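Local coordinates for cytochrome b5 reductase 4 (Homo sapiens, PDB 3LF5), which carries heme in a cytochrome b5 domain and probably passes electrons from NADH through its reductase domain to that heme, at residues E10-K15 and D21-I26. Numbering follows the deposited sequence. Where two conformers were deposited one is given.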
ATOM      1  N   GLU A  10      -3.689   8.967  -5.678  1.00 13.58           N
ATOM      2  CA  GLU A  10      -2.985   7.790  -5.165  0.50 13.77           C
ATOM      3  C   GLU A  10      -1.472   7.955  -5.306  1.00 13.83           C
ATOM      4  O   GLU A  10      -0.717   7.538  -4.439  1.00 13.75           O
ATOM      5  CB  GLU A  10      -3.446   6.501  -5.834  0.50 14.53           C
ATOM      6  CG  GLU A  10      -4.716   5.973  -5.228  0.50 15.81           C
ATOM      7  CD  GLU A  10      -5.080   4.597  -5.711  0.50 16.63           C
ATOM      8  OE1 GLU A  10      -4.171   3.819  -6.090  0.50 18.69           O
ATOM      9  OE2 GLU A  10      -6.292   4.270  -5.709  0.50 18.90           O
ATOM     10  N   GLU A  11      -1.021   8.587  -6.385  1.00 14.02           N
ATOM     11  CA  GLU A  11       0.410   8.846  -6.557  1.00 14.80           C
ATOM     12  C   GLU A  11       0.961   9.701  -5.405  1.00 13.79           C
ATOM     13  O   GLU A  11       2.040   9.430  -4.872  1.00 14.00           O
ATOM     14  CB  GLU A  11       0.637   9.571  -7.881  1.00 16.59           C
ATOM     15  CG  GLU A  11       2.085   9.813  -8.241  1.00 23.02           C
ATOM     16  CD  GLU A  11       2.232  10.473  -9.610  1.00 29.21           C
ATOM     17  OE1 GLU A  11       3.366  10.876  -9.941  1.00 33.32           O
ATOM     18  OE2 GLU A  11       1.211  10.592 -10.343  1.00 34.86           O
ATOM     19  N   GLU A  12       0.208  10.721  -4.987  1.00 11.65           N
ATOM     20  CA  GLU A  12       0.627  11.535  -3.851  1.00 11.16           C
ATOM     21  C   GLU A  12       0.605  10.727  -2.557  1.00 10.56           C
ATOM     22  O   GLU A  12       1.555  10.747  -1.788  1.00 11.21           O
ATOM     23  CB  GLU A  12      -0.247  12.775  -3.717  1.00 11.99           C
ATOM     24  CG  GLU A  12       0.115  13.692  -2.551  1.00 13.82           C
ATOM     25  CD  GLU A  12       1.491  14.345  -2.690  1.00 16.73           C
ATOM     26  OE1 GLU A  12       1.939  14.631  -3.831  1.00 20.78           O
ATOM     27  OE2 GLU A  12       2.116  14.611  -1.630  1.00 18.38           O
ATOM     28  N   LEU A  13      -0.483  10.005  -2.326  1.00 10.09           N
ATOM     29  CA  LEU A  13      -0.629   9.221  -1.096  1.00  9.23           C
ATOM     30  C   LEU A  13       0.558   8.304  -0.864  1.00  9.61           C
ATOM     31  O   LEU A  13       1.087   8.209   0.243  1.00  9.73           O
ATOM     32  CB  LEU A  13      -1.930   8.396  -1.153  1.00  9.64           C
ATOM     33  CG  LEU A  13      -2.239   7.519   0.073  1.00 11.26           C
ATOM     34  CD1 LEU A  13      -2.496   8.368   1.319  1.00 14.63           C
ATOM     35  CD2 LEU A  13      -3.457   6.616  -0.242  1.00 13.61           C
ATOM     36  N   LYS A  14       0.973   7.629  -1.934  1.00 10.40           N
ATOM     37  CA  LYS A  14       2.026   6.625  -1.784  0.50 11.08           C
ATOM     38  C   LYS A  14       3.397   7.201  -1.453  1.00 12.13           C
ATOM     39  O   LYS A  14       4.259   6.469  -0.978  1.00 13.49           O
ATOM     40  CB  LYS A  14       2.140   5.772  -3.028  0.50 11.55           C
ATOM     41  CG  LYS A  14       0.957   4.941  -3.283  0.50 12.30           C
ATOM     42  CD  LYS A  14       1.027   4.323  -4.670  0.50 12.24           C
ATOM     43  CE  LYS A  14       2.284   3.498  -4.879  0.50 12.40           C
ATOM     44  NZ  LYS A  14       2.241   2.298  -4.004  0.50 13.04           N
ATOM     45  N   LYS A  15       3.596   8.508  -1.647  1.00 12.31           N
ATOM     46  CA  LYS A  15       4.849   9.150  -1.239  1.00 13.89           C
ATOM     47  C   LYS A  15       4.998   9.187   0.287  1.00 13.09           C
ATOM     48  O   LYS A  15       6.099   9.298   0.828  1.00 15.24           O
ATOM     49  CB  LYS A  15       4.890  10.594  -1.736  1.00 15.35           C
ATOM     50  CG  LYS A  15       4.911  10.751  -3.230  1.00 18.65           C
ATOM     51  CD  LYS A  15       4.802  12.223  -3.614  1.00 24.70           C
ATOM     52  CE  LYS A  15       4.882  12.413  -5.121  1.00 28.72           C
ATOM     53  NZ  LYS A  15       3.693  11.890  -5.848  1.00 33.12           N
ATOM     54  N   ASP A  21       6.498  10.286   7.989  1.00 15.13           N
ATOM     55  CA  ASP A  21       5.681  10.963   6.996  1.00 14.42           C
ATOM     56  C   ASP A  21       4.734   9.923   6.421  1.00 13.56           C
ATOM     57  O   ASP A  21       4.940   9.369   5.337  1.00 13.98           O
ATOM     58  CB  ASP A  21       6.545  11.593   5.913  1.00 15.62           C
ATOM     59  CG  ASP A  21       5.752  12.440   4.937  1.00 17.35           C
ATOM     60  OD1 ASP A  21       4.552  12.669   5.146  1.00 18.53           O
ATOM     61  OD2 ASP A  21       6.379  12.927   3.977  1.00 24.39           O
ATOM     62  N   CYS A  22       3.697   9.639   7.206  1.00 11.63           N
ATOM     63  CA  CYS A  22       2.816   8.516   6.981  1.00 11.28           C
ATOM     64  C   CYS A  22       1.404   8.998   6.797  1.00 11.08           C
ATOM     65  O   CYS A  22       0.795   9.498   7.745  1.00 11.94           O
ATOM     66  CB  CYS A  22       2.833   7.569   8.189  1.00 12.42           C
ATOM     67  SG  CYS A  22       1.920   6.039   7.932  1.00 14.36           S
ATOM     68  N   TRP A  23       0.888   8.881   5.576  1.00 10.15           N
ATOM     69  CA  TRP A  23      -0.521   9.161   5.322  1.00  9.60           C
ATOM     70  C   TRP A  23      -1.264   7.847   5.117  1.00  9.29           C
ATOM     71  O   TRP A  23      -0.781   6.936   4.467  1.00 10.49           O
ATOM     72  CB  TRP A  23      -0.737  10.044   4.088  1.00  9.62           C
ATOM     73  CG  TRP A  23      -0.212  11.453   4.176  1.00 10.14           C
ATOM     74  CD1 TRP A  23       0.512  12.019   5.161  1.00 11.43           C
ATOM     75  CD2 TRP A  23      -0.381  12.447   3.171  1.00 10.85           C
ATOM     76  NE1 TRP A  23       0.778  13.341   4.861  1.00 11.79           N
ATOM     77  CE2 TRP A  23       0.245  13.611   3.627  1.00 11.38           C
ATOM     78  CE3 TRP A  23      -1.017  12.472   1.929  1.00 10.72           C
ATOM     79  CZ2 TRP A  23       0.283  14.787   2.858  1.00 11.34           C
ATOM     80  CZ3 TRP A  23      -0.990  13.629   1.186  1.00 11.27           C
ATOM     81  CH2 TRP A  23      -0.340  14.771   1.649  1.00 12.63           C
ATOM     82  N   ILE A  24      -2.495   7.803   5.630  1.00  9.32           N
ATOM     83  CA  ILE A  24      -3.378   6.663   5.414  1.00  9.87           C
ATOM     84  C   ILE A  24      -4.750   7.186   5.018  1.00  9.61           C
ATOM     85  O   ILE A  24      -5.227   8.183   5.577  1.00 11.61           O
ATOM     86  CB  ILE A  24      -3.500   5.770   6.679  1.00 10.30           C
ATOM     87  CG1 ILE A  24      -2.143   5.240   7.113  1.00 12.75           C
ATOM     88  CG2 ILE A  24      -4.473   4.634   6.508  1.00 12.85           C
ATOM     89  CD1 ILE A  24      -2.150   4.469   8.464  1.00 15.51           C
ATOM     90  N   CYS A  25      -5.367   6.500   4.063  1.00  9.40           N
ATOM     91  CA  CYS A  25      -6.728   6.774   3.663  1.00 10.02           C
ATOM     92  C   CYS A  25      -7.683   5.809   4.362  1.00  9.31           C
ATOM     93  O   CYS A  25      -7.454   4.606   4.321  1.00  9.87           O
ATOM     94  CB  CYS A  25      -6.841   6.614   2.151  1.00 10.92           C
ATOM     95  SG  CYS A  25      -8.506   6.578   1.505  1.00 17.02           S
ATOM     96  N   ILE A  26      -8.711   6.330   5.023  1.00  9.67           N
ATOM     97  CA  ILE A  26      -9.780   5.544   5.605  1.00 10.66           C
ATOM     98  C   ILE A  26     -11.096   6.074   5.051  1.00 10.99           C
ATOM     99  O   ILE A  26     -11.446   7.231   5.241  1.00 10.86           O
ATOM    100  CB  ILE A  26      -9.812   5.603   7.143  1.00 11.47           C
ATOM    101  CG1 ILE A  26      -8.461   5.204   7.758  1.00 12.74           C
ATOM    102  CG2 ILE A  26     -10.947   4.712   7.672  1.00 13.08           C
ATOM    103  CD1 ILE A  26      -8.104   3.752   7.655  1.00 16.00           C
TER
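Leu13 joins helix 10-15 to strand 21-26 almost entirely through its two methyl groups, a compact example of how one leucine can seat a short helix on a sheet. CD1 of Leu13 lies 3.7 Å from CB of Trp23, at the edge of the indole and near its plane, while CD2 reaches CB of Cys25 at 4.1 Å. With CG opposite the backbone N (chi1 -180°), the leucine fork is directed to the strand and spans Trp23 and Cys25, the residues flanking Ile24 whose CB atoms point to the helix. Leu13 is buried, also touching Val8 of strand 6-8, Val30 of strand 29-32 and Met80 of strand 76-80.

Further along the indole, Glu12 meets the ring with both its CG and its carboxylate. CG of Glu12 rests 3.9 Å from CZ3 of Trp23, and the carboxylate plane is turned 49° from the ring. The bend at chi2 (65°) brings OE2 round to 4.1 Å from CH2 of Trp23; its hydrogen bond, however, goes to NE2 of His16, whose ring stacks on Trp23 and whose ND1 is hydrogen-bonded to OD1 of Asp21.

Ile24 points away from the helix, its side chain lying about 5 Å from the bound heme group. The strand therefore has two sides, one facing the helix and one the heme, consistent with the cytochrome b5 fold.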